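Local coordinates for protein first ORF in transposon ISC1904 (PDB 3ILX) that probably binds DNA and exchanges its strands as the recombinase of a transposon, this piece being its C-terminal, resolvase-type domain, at residues V64-L75 with C92-T103; K4-S12 with Q23-V31. One frame throughout, in Å; residues are numbered along the deposited sequence.

Contact 1 of 2, residues V64-L75 with C92-T103; sequences VSRVITAYPDRL and CEIVVLNQEDKT
The Y71 ring lies against the backbone of D101 and K102, with K102 N 3.4 Å above the ring plane and over its centre, while K102 CB makes an off-centre CH-pi contact. CG of Y71 sits between the backbone N and the carbonyl carbon (chi1 39°), which turns the ring onto that loop. R74 CG lies over the opposite face, toward the ring's edge. Beside the ring, D101 OD1 accepts from D73 N at 2.8 Å, a nearly straight bond (169°) met on the syn side but tilted from the carboxylate plane, and P72 CG packs on V96 CG1 at 3.8 Å. The D73 carboxylate also pairs with R77. Upstream, backbone bonds alternate: V67 N to E93 O, V95 N to V67 O (2.7 Å), T69 N to V95 O. Strand axes 19° apart show parallel pairing. On one face I68 CG2 meets L97 CD2 at 3.7 Å; on the other L75 CD1 touches I94 CG2. At the exposed start of the strands R66 NE and E93 OE1 form a salt bridge, its hydrogen bond weak. Neighbouring parallel strands joined through helix 80-89, with loops meeting beyond their C-terminal ends, are typical of the alpha/beta sheet of serine-recombinase resolvase domains.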
loop_
_atom_site.group_PDB
_atom_site.type_symbol
_atom_site.label_atom_id
_atom_site.label_comp_id
_atom_site.label_asym_id
_atom_site.label_seq_id
_atom_site.Cartn_x
_atom_site.Cartn_y
_atom_site.Cartn_z
ATOM N N VAL A 64 -2.292 -5.244 21.271
ATOM C CA VAL A 64 -3.331 -4.287 20.881
ATOM C C VAL A 64 -4.683 -4.969 20.729
ATOM O O VAL A 64 -4.822 -5.974 20.029
ATOM C CB VAL A 64 -2.966 -3.512 19.584
ATOM C CG1 VAL A 64 -3.852 -2.283 19.415
ATOM C CG2 VAL A 64 -1.502 -3.057 19.603
ATOM N N SER A 65 -5.673 -4.407 21.404
ATOM C CA SER A 65 -7.033 -4.877 21.277
ATOM C C SER A 65 -7.762 -4.092 20.194
ATOM O O SER A 65 -8.566 -4.646 19.432
ATOM C CB SER A 65 -7.755 -4.699 22.605
ATOM O OG SER A 65 -9.161 -4.783 22.429
ATOM N N ARG A 66 -7.492 -2.794 20.132
ATOM C CA ARG A 66 -8.268 -1.920 19.259
ATOM C C ARG A 66 -7.481 -0.651 18.859
ATOM O O ARG A 66 -6.800 -0.052 19.696
ATOM C CB ARG A 66 -9.570 -1.562 19.991
ATOM C CG ARG A 66 -10.591 -0.944 19.132
ATOM C CD ARG A 66 -11.882 -0.763 19.911
ATOM N NE ARG A 66 -12.683 -1.977 20.053
ATOM C CZ ARG A 66 -13.865 -2.007 20.672
ATOM N NH1 ARG A 66 -14.366 -0.898 21.212
ATOM N NH2 ARG A 66 -14.553 -3.138 20.765
ATOM N N VAL A 67 -7.542 -0.273 17.586
ATOM C CA VAL A 67 -6.961 0.996 17.129
ATOM C C VAL A 67 -8.113 1.848 16.607
ATOM O O VAL A 67 -8.867 1.380 15.748
ATOM C CB VAL A 67 -6.014 0.823 15.935
ATOM C CG1 VAL A 67 -5.373 2.182 15.555
ATOM C CG2 VAL A 67 -4.965 -0.274 16.208
ATOM N N ILE A 68 -8.227 3.077 17.102
ATOM C CA ILE A 68 -9.247 4.018 16.633
ATOM C C ILE A 68 -8.576 5.167 15.858
ATOM O O ILE A 68 -7.567 5.730 16.280
ATOM C CB ILE A 68 -10.144 4.535 17.769
ATOM C CG1 ILE A 68 -10.824 3.355 18.507
ATOM C CG2 ILE A 68 -11.220 5.508 17.218
ATOM C CD1 ILE A 68 -10.161 2.944 19.748
ATOM N N THR A 69 -9.112 5.442 14.676
ATOM C CA THR A 69 -8.568 6.493 13.832
ATOM C C THR A 69 -9.759 7.226 13.221
ATOM O O THR A 69 -10.900 6.694 13.234
ATOM C CB THR A 69 -7.476 5.901 12.842
ATOM O OG1 THR A 69 -6.693 6.957 12.281
ATOM C CG2 THR A 69 -8.097 5.052 11.761
ATOM N N ALA A 70 -9.543 8.469 12.777
ATOM C CA ALA A 70 -10.652 9.294 12.260
ATOM C C ALA A 70 -11.305 8.749 10.971
ATOM O O ALA A 70 -12.539 8.781 10.800
ATOM C CB ALA A 70 -10.188 10.745 12.071
ATOM N N TYR A 71 -10.459 8.280 10.059
ATOM C CA TYR A 71 -10.877 7.610 8.830
ATOM C C TYR A 71 -9.705 6.781 8.271
ATOM O O TYR A 71 -8.547 6.925 8.742
ATOM C CB TYR A 71 -11.474 8.607 7.805
ATOM C CG TYR A 71 -10.755 9.942 7.747
ATOM C CD1 TYR A 71 -9.656 10.114 6.896
ATOM C CD2 TYR A 71 -11.164 11.032 8.536
ATOM C CE1 TYR A 71 -8.992 11.330 6.813
ATOM C CE2 TYR A 71 -10.474 12.254 8.479
ATOM C CZ TYR A 71 -9.379 12.381 7.614
ATOM O OH TYR A 71 -8.661 13.564 7.499
ATOM N N PRO A 72 -9.992 5.896 7.288
ATOM C CA PRO A 72 -8.973 4.900 6.915
ATOM C C PRO A 72 -7.619 5.494 6.445
ATOM O O PRO A 72 -6.547 4.970 6.843
ATOM C CB PRO A 72 -9.663 4.078 5.798
ATOM C CG PRO A 72 -11.203 4.211 6.151
ATOM C CD PRO A 72 -11.294 5.658 6.615
ATOM N N ASP A 73 -7.652 6.584 5.657
ATOM C CA ASP A 73 -6.374 7.145 5.126
ATOM C C ASP A 73 -5.502 7.834 6.186
ATOM O O ASP A 73 -4.331 8.144 5.931
ATOM C CB ASP A 73 -6.561 8.000 3.861
ATOM C CG ASP A 73 -6.831 9.462 4.162
ATOM O OD1 ASP A 73 -7.156 9.795 5.327
ATOM O OD2 ASP A 73 -6.736 10.288 3.219
ATOM N N ARG A 74 -6.029 7.995 7.402
ATOM C CA ARG A 74 -5.138 8.354 8.507
ATOM C C ARG A 74 -4.031 7.311 8.699
ATOM O O ARG A 74 -2.865 7.671 8.954
ATOM C CB ARG A 74 -5.906 8.564 9.811
ATOM C CG ARG A 74 -6.903 9.770 9.785
ATOM C CD ARG A 74 -6.170 11.073 9.392
ATOM N NE ARG A 74 -6.121 11.285 7.942
ATOM C CZ ARG A 74 -5.503 12.313 7.350
ATOM N NH1 ARG A 74 -4.822 13.208 8.088
ATOM N NH2 ARG A 74 -5.555 12.444 6.014
ATOM N N LEU A 75 -4.375 6.033 8.571
ATOM C CA LEU A 75 -3.370 4.963 8.768
ATOM C C LEU A 75 -2.418 4.834 7.603
ATOM O O LEU A 75 -1.197 4.823 7.795
ATOM C CB LEU A 75 -4.017 3.590 9.094
ATOM C CG LEU A 75 -4.357 3.496 10.589
ATOM C CD1 LEU A 75 -5.406 2.379 10.883
ATOM C CD2 LEU A 75 -3.074 3.350 11.451
ATOM N N CYS A 92 -7.081 -7.965 16.920
ATOM C CA CYS A 92 -7.124 -6.534 16.924
ATOM C C CYS A 92 -8.158 -6.069 15.893
ATOM O O CYS A 92 -8.299 -6.655 14.823
ATOM C CB CYS A 92 -5.725 -6.013 16.544
ATOM S SG CYS A 92 -5.559 -4.269 16.783
ATOM N N GLU A 93 -8.855 -4.995 16.219
ATOM C CA GLU A 93 -9.871 -4.413 15.354
ATOM C C GLU A 93 -9.467 -2.971 15.097
ATOM O O GLU A 93 -9.040 -2.287 16.002
ATOM C CB GLU A 93 -11.200 -4.500 16.094
ATOM C CG GLU A 93 -12.184 -3.410 15.881
ATOM C CD GLU A 93 -13.364 -3.556 16.828
ATOM O OE1 GLU A 93 -13.151 -3.893 18.041
ATOM O OE2 GLU A 93 -14.514 -3.348 16.359
ATOM N N ILE A 94 -9.516 -2.535 13.848
ATOM C CA ILE A 94 -9.296 -1.132 13.522
ATOM C C ILE A 94 -10.684 -0.544 13.458
ATOM O O ILE A 94 -11.522 -1.079 12.756
ATOM C CB ILE A 94 -8.650 -0.936 12.163
ATOM C CG1 ILE A 94 -7.198 -1.408 12.164
ATOM C CG2 ILE A 94 -8.657 0.529 11.751
ATOM C CD1 ILE A 94 -6.840 -1.998 10.787
ATOM N N VAL A 95 -10.905 0.541 14.195
ATOM C CA VAL A 95 -12.144 1.319 14.143
ATOM C C VAL A 95 -11.855 2.653 13.473
ATOM O O VAL A 95 -10.893 3.356 13.838
ATOM C CB VAL A 95 -12.749 1.582 15.545
ATOM C CG1 VAL A 95 -14.133 2.363 15.437
ATOM C CG2 VAL A 95 -12.932 0.281 16.263
ATOM N N VAL A 96 -12.652 2.975 12.462
ATOM C CA VAL A 96 -12.562 4.253 11.777
ATOM C C VAL A 96 -13.845 4.972 12.150
ATOM O O VAL A 96 -14.935 4.373 12.097
ATOM C CB VAL A 96 -12.336 4.104 10.221
ATOM C CG1 VAL A 96 -10.963 3.480 9.903
ATOM C CG2 VAL A 96 -13.402 3.239 9.563
ATOM N N LEU A 97 -13.743 6.217 12.604
ATOM C CA LEU A 97 -14.939 6.934 13.065
ATOM C C LEU A 97 -15.793 7.338 11.881
ATOM O O LEU A 97 -16.996 7.553 12.003
ATOM C CB LEU A 97 -14.577 8.181 13.876
ATOM C CG LEU A 97 -13.778 7.961 15.157
ATOM C CD1 LEU A 97 -13.594 9.307 15.840
ATOM C CD2 LEU A 97 -14.455 6.957 16.071
ATOM N N ASN A 98 -15.156 7.468 10.733
ATOM C CA ASN A 98 -15.898 7.628 9.518
ATOM C C ASN A 98 -15.312 6.700 8.438
ATOM O O ASN A 98 -14.082 6.591 8.299
ATOM C CB ASN A 98 -15.895 9.097 9.086
ATOM C CG ASN A 98 -17.045 9.418 8.142
ATOM O OD1 ASN A 98 -17.138 8.869 7.027
ATOM N ND2 ASN A 98 -17.944 10.287 8.590
ATOM N N GLN A 99 -16.208 6.020 7.705
ATOM C CA GLN A 99 -15.824 5.118 6.613
ATOM C C GLN A 99 -15.139 5.875 5.476
ATOM O O GLN A 99 -14.182 5.383 4.890
ATOM C CB GLN A 99 -17.058 4.350 6.071
ATOM C CG GLN A 99 -17.575 3.248 7.032
ATOM C CD GLN A 99 -16.579 2.093 7.182
ATOM O OE1 GLN A 99 -16.107 1.545 6.193
ATOM N NE2 GLN A 99 -16.265 1.716 8.423
ATOM N N GLU A 100 -15.634 7.075 5.181
ATOM C CA GLU A 100 -15.069 7.884 4.106
ATOM C C GLU A 100 -14.008 8.847 4.620
ATOM O O GLU A 100 -14.216 9.576 5.608
ATOM C CB GLU A 100 -16.154 8.684 3.402
ATOM C CG GLU A 100 -16.821 7.900 2.287
ATOM C CD GLU A 100 -18.279 8.259 2.125
ATOM O OE1 GLU A 100 -18.827 8.933 3.024
ATOM O OE2 GLU A 100 -18.884 7.875 1.094
ATOM N N ASP A 101 -12.906 8.880 3.888
ATOM C CA ASP A 101 -11.824 9.822 4.135
ATOM C C ASP A 101 -12.227 11.279 3.948
ATOM O O ASP A 101 -12.940 11.619 3.022
ATOM C CB ASP A 101 -10.672 9.505 3.190
ATOM C CG ASP A 101 -10.008 8.196 3.521
ATOM O OD1 ASP A 101 -9.965 7.843 4.718
ATOM O OD2 ASP A 101 -9.508 7.527 2.588
ATOM N N LYS A 102 -11.737 12.128 4.840
ATOM C CA LYS A 102 -11.963 13.557 4.751
ATOM C C LYS A 102 -10.633 14.289 4.530
ATOM O O LYS A 102 -10.386 15.340 5.090
ATOM C CB LYS A 102 -12.708 14.045 6.018
ATOM C CG LYS A 102 -14.191 13.702 6.024
ATOM C CD LYS A 102 -14.875 14.230 4.731
ATOM C CE LYS A 102 -16.391 14.053 4.722
ATOM N NZ LYS A 102 -16.784 12.607 4.642
ATOM N N THR A 103 -9.763 13.681 3.736
ATOM C CA THR A 103 -8.450 14.231 3.370
ATOM C C THR A 103 -8.482 15.671 2.851
ATOM O O THR A 103 -9.265 15.971 1.949
ATOM C CB THR A 103 -7.895 13.382 2.259
ATOM O OG1 THR A 103 -8.304 12.026 2.486
ATOM C CG2 THR A 103 -6.369 13.443 2.205
#

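Contact 2 of 2, residues K4-S12 with Q23-V31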
loop_
_atom_site.group_PDB
_atom_site.type_symbol
_atom_site.label_atom_id
_atom_site.label_comp_id
_atom_site.label_asym_id
_atom_site.label_seq_id
_atom_site.Cartn_x
_atom_site.Cartn_y
_atom_site.Cartn_z
ATOM N N LYS A 4 -4.182 -3.409 24.642
ATOM C CA LYS A 4 -4.239 -1.940 24.616
ATOM C C LYS A 4 -5.243 -1.331 23.623
ATOM O O LYS A 4 -5.387 -1.802 22.492
ATOM C CB LYS A 4 -2.833 -1.368 24.339
ATOM C CG LYS A 4 -1.702 -1.865 25.294
ATOM C CD LYS A 4 -1.730 -1.182 26.640
ATOM C CE LYS A 4 -0.494 -1.534 27.474
ATOM N NZ LYS A 4 -0.687 -2.720 28.413
ATOM N N VAL A 5 -5.913 -0.268 24.055
ATOM C CA VAL A 5 -6.753 0.545 23.192
ATOM C C VAL A 5 -6.021 1.812 22.807
ATOM O O VAL A 5 -5.687 2.636 23.660
ATOM C CB VAL A 5 -8.113 0.909 23.840
ATOM C CG1 VAL A 5 -8.905 1.772 22.892
ATOM C CG2 VAL A 5 -8.891 -0.345 24.135
ATOM N N ILE A 6 -5.799 1.965 21.505
ATOM C CA ILE A 6 -4.894 2.981 20.978
ATOM C C ILE A 6 -5.576 3.905 19.971
ATOM O O ILE A 6 -6.225 3.436 19.003
ATOM C CB ILE A 6 -3.711 2.310 20.258
ATOM C CG1 ILE A 6 -2.972 1.330 21.200
ATOM C CG2 ILE A 6 -2.730 3.350 19.725
ATOM C CD1 ILE A 6 -1.746 0.632 20.506
ATOM N N LEU A 7 -5.411 5.209 20.173
ATOM C CA LEU A 7 -5.840 6.208 19.203
ATOM C C LEU A 7 -4.672 6.541 18.277
ATOM O O LEU A 7 -3.555 6.782 18.727
ATOM C CB LEU A 7 -6.337 7.461 19.907
ATOM C CG LEU A 7 -7.310 7.217 21.057
ATOM C CD1 LEU A 7 -7.718 8.522 21.685
ATOM C CD2 LEU A 7 -8.534 6.448 20.582
ATOM N N TYR A 8 -4.928 6.523 16.977
ATOM C CA TYR A 8 -3.877 6.865 16.045
ATOM C C TYR A 8 -4.283 8.114 15.268
ATOM O O TYR A 8 -5.340 8.153 14.648
ATOM C CB TYR A 8 -3.556 5.719 15.089
ATOM C CG TYR A 8 -2.427 6.146 14.170
ATOM C CD1 TYR A 8 -1.112 6.032 14.575
ATOM C CD2 TYR A 8 -2.688 6.747 12.932
ATOM C CE1 TYR A 8 -0.073 6.453 13.775
ATOM C CE2 TYR A 8 -1.632 7.167 12.102
ATOM C CZ TYR A 8 -0.340 7.025 12.531
ATOM O OH TYR A 8 0.720 7.440 11.709
ATOM N N ALA A 9 -3.440 9.139 15.294
ATOM C CA ALA A 9 -3.776 10.365 14.581
ATOM C C ALA A 9 -2.599 10.791 13.716
ATOM O O ALA A 9 -1.462 10.596 14.098
ATOM C CB ALA A 9 -4.137 11.481 15.559
ATOM N N ARG A 10 -2.885 11.403 12.573
ATOM C CA ARG A 10 -1.846 11.778 11.619
ATOM C C ARG A 10 -2.283 12.984 10.788
ATOM O O ARG A 10 -3.429 13.055 10.344
ATOM C CB ARG A 10 -1.542 10.583 10.661
ATOM C CG ARG A 10 -0.260 10.765 9.762
ATOM C CD ARG A 10 -0.243 9.891 8.480
ATOM N NE ARG A 10 -1.533 9.900 7.736
ATOM C CZ ARG A 10 -1.834 10.771 6.783
ATOM N NH1 ARG A 10 -0.972 11.752 6.455
ATOM N NH2 ARG A 10 -3.025 10.706 6.198
ATOM N N VAL A 11 -1.362 13.912 10.571
ATOM C CA VAL A 11 -1.510 14.950 9.560
ATOM C C VAL A 11 -0.242 14.975 8.693
ATOM O O VAL A 11 0.862 14.636 9.158
ATOM C CB VAL A 11 -1.783 16.369 10.187
ATOM C CG1 VAL A 11 -3.108 16.387 10.992
ATOM C CG2 VAL A 11 -0.621 16.823 11.065
ATOM N N SER A 12 -0.396 15.377 7.443
ATOM C CA SER A 12 0.732 15.389 6.529
ATOM C C SER A 12 1.657 16.546 6.878
ATOM O O SER A 12 2.855 16.415 6.747
ATOM C CB SER A 12 0.277 15.487 5.082
ATOM O OG SER A 12 -0.231 14.230 4.667
ATOM N N GLN A 23 -7.389 16.789 15.915
ATOM C CA GLN A 23 -7.739 15.420 15.530
ATOM C C GLN A 23 -7.696 14.512 16.769
ATOM O O GLN A 23 -8.574 13.667 16.987
ATOM C CB GLN A 23 -6.776 14.908 14.433
ATOM C CG GLN A 23 -7.134 13.580 13.795
ATOM C CD GLN A 23 -6.135 13.182 12.687
ATOM O OE1 GLN A 23 -5.692 12.038 12.635
ATOM N NE2 GLN A 23 -5.765 14.137 11.832
ATOM N N VAL A 24 -6.647 14.677 17.562
ATOM C CA VAL A 24 -6.517 13.924 18.792
ATOM C C VAL A 24 -7.734 14.172 19.710
ATOM O O VAL A 24 -8.355 13.237 20.233
ATOM C CB VAL A 24 -5.192 14.274 19.474
ATOM C CG1 VAL A 24 -5.154 13.763 20.907
ATOM C CG2 VAL A 24 -4.021 13.707 18.635
ATOM N N LYS A 25 -8.091 15.436 19.862
ATOM C CA LYS A 25 -9.180 15.832 20.725
ATOM C C LYS A 25 -10.481 15.253 20.219
ATOM O O LYS A 25 -11.319 14.809 21.010
ATOM C CB LYS A 25 -9.248 17.353 20.769
ATOM C CG LYS A 25 -10.054 17.926 21.924
ATOM C CD LYS A 25 -9.817 19.438 22.074
ATOM C CE LYS A 25 -10.185 20.195 20.794
ATOM N NZ LYS A 25 -11.656 20.496 20.761
ATOM N N TYR A 26 -10.651 15.230 18.900
ATOM C CA TYR A 26 -11.868 14.656 18.351
ATOM C C TYR A 26 -11.965 13.164 18.704
ATOM O O TYR A 26 -13.025 12.680 19.125
ATOM C CB TYR A 26 -11.950 14.878 16.843
ATOM C CG TYR A 26 -12.997 14.008 16.170
ATOM C CD1 TYR A 26 -14.364 14.146 16.472
ATOM C CD2 TYR A 26 -12.619 13.038 15.255
ATOM C CE1 TYR A 26 -15.322 13.324 15.858
ATOM C CE2 TYR A 26 -13.569 12.230 14.630
ATOM C CZ TYR A 26 -14.905 12.377 14.934
ATOM O OH TYR A 26 -15.810 11.551 14.303
ATOM N N LEU A 27 -10.833 12.468 18.560
ATOM C CA LEU A 27 -10.724 11.042 18.849
ATOM C C LEU A 27 -11.071 10.752 20.293
ATOM O O LEU A 27 -11.854 9.840 20.589
ATOM C CB LEU A 27 -9.305 10.523 18.535
ATOM C CG LEU A 27 -8.930 10.388 17.055
ATOM C CD1 LEU A 27 -7.527 9.844 16.928
ATOM C CD2 LEU A 27 -9.896 9.469 16.297
ATOM N N GLU A 28 -10.500 11.550 21.187
ATOM C CA GLU A 28 -10.725 11.395 22.607
ATOM C C GLU A 28 -12.179 11.626 23.019
ATOM O O GLU A 28 -12.672 10.948 23.920
ATOM C CB GLU A 28 -9.729 12.258 23.405
ATOM C CG GLU A 28 -8.306 11.737 23.178
ATOM C CD GLU A 28 -7.206 12.600 23.758
ATOM O OE1 GLU A 28 -7.487 13.737 24.207
ATOM O OE2 GLU A 28 -6.039 12.130 23.739
ATOM N N GLU A 29 -12.876 12.539 22.345
ATOM C CA GLU A 29 -14.300 12.747 22.626
ATOM C C GLU A 29 -15.163 11.565 22.216
ATOM O O GLU A 29 -16.219 11.329 22.814
ATOM C CB GLU A 29 -14.815 14.018 21.966
ATOM C CG GLU A 29 -14.661 15.226 22.857
ATOM C CD GLU A 29 -14.262 16.488 22.106
ATOM O OE1 GLU A 29 -14.214 16.476 20.852
ATOM O OE2 GLU A 29 -14.017 17.506 22.795
ATOM N N GLN A 30 -14.710 10.819 21.214
ATOM C CA GLN A 30 -15.440 9.646 20.745
ATOM C C GLN A 30 -15.099 8.376 21.522
ATOM O O GLN A 30 -15.989 7.553 21.817
ATOM C CB GLN A 30 -15.247 9.457 19.237
ATOM C CG GLN A 30 -15.592 10.720 18.427
ATOM C CD GLN A 30 -17.034 11.106 18.582
ATOM O OE1 GLN A 30 -17.361 12.060 19.292
ATOM N NE2 GLN A 30 -17.922 10.334 17.962
ATOM N N VAL A 31 -13.820 8.230 21.853
ATOM C CA VAL A 31 -13.331 7.137 22.663
ATOM C C VAL A 31 -12.892 7.727 23.989
ATOM O O VAL A 31 -11.853 8.393 24.078
ATOM C CB VAL A 31 -12.125 6.487 22.020
ATOM C CG1 VAL A 31 -11.763 5.204 22.734
ATOM C CG2 VAL A 31 -12.414 6.200 20.565
HETATM O O HOH W 1 -7.201 9.884 13.376
#
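Helix 23-30 packs on strand 4-11 as the first beta-alpha unit of the resolvase domain, their axes 8.6 Å apart and nearly antiparallel at 154°. At the polar end the amide of Q23 lies along the strand and bonds R10 twice: R10 N donates to Q23 OE1 at 2.9 Å, and Q23 NE2 donates to R10 O at 3.0 Å. Both donors stand well above the plane of the carbonyl they meet, whereas R10 O lies close to the plane of the Q23 amide. The side chain is extended, CG anti to the backbone N (chi1 -172°), which carries the amide as far as R10. A water donates to both Y8 O and Q23 OE1, so OE1 accepts two bonds. With an alanine here, R10 N and R10 O would probably lose their side-chain partner and the water one of its two acceptors. Farther along, the contact turns apolar. A9 CB touches V24 CG2 at 3.8 Å and L27 CD1 at 4.0 Å; the L7 side chain crosses that of E28 at about a right angle, CD1 to CG 3.6 Å, and runs opposite to V31, CD2 to CB 3.9 Å. Beyond them, I68 of the neighbouring strand touches L7 and V31. R10 also pairs with E107. A helix returning antiparallel over a strand of a parallel sheet is the beta-alpha unit of alpha/beta folds such as the resolvase domain.

From the N terminus the chain runs along strand 4-11, and contact 2 closes the first loop when helix 19-30 returns over it. After strand 36-41 and helix 50-60, strand 64-69 enters beside strand 4-11; contact 1 closes once helix 80-89 has led to strand 93-96 at the sheet edge. The two closures follow in series, neither nested nor crossed, their centres about 9 Å apart. They meet directly: I68 N lies 2.8 Å from I6 O, a probable hydrogen bond between neighbouring strands, and R74 NH1 lies 2.7 Å from R10 O, another probable one. L97 packs on Y26, so helix 19-30 reaches from contact 2 to the edge strand's end.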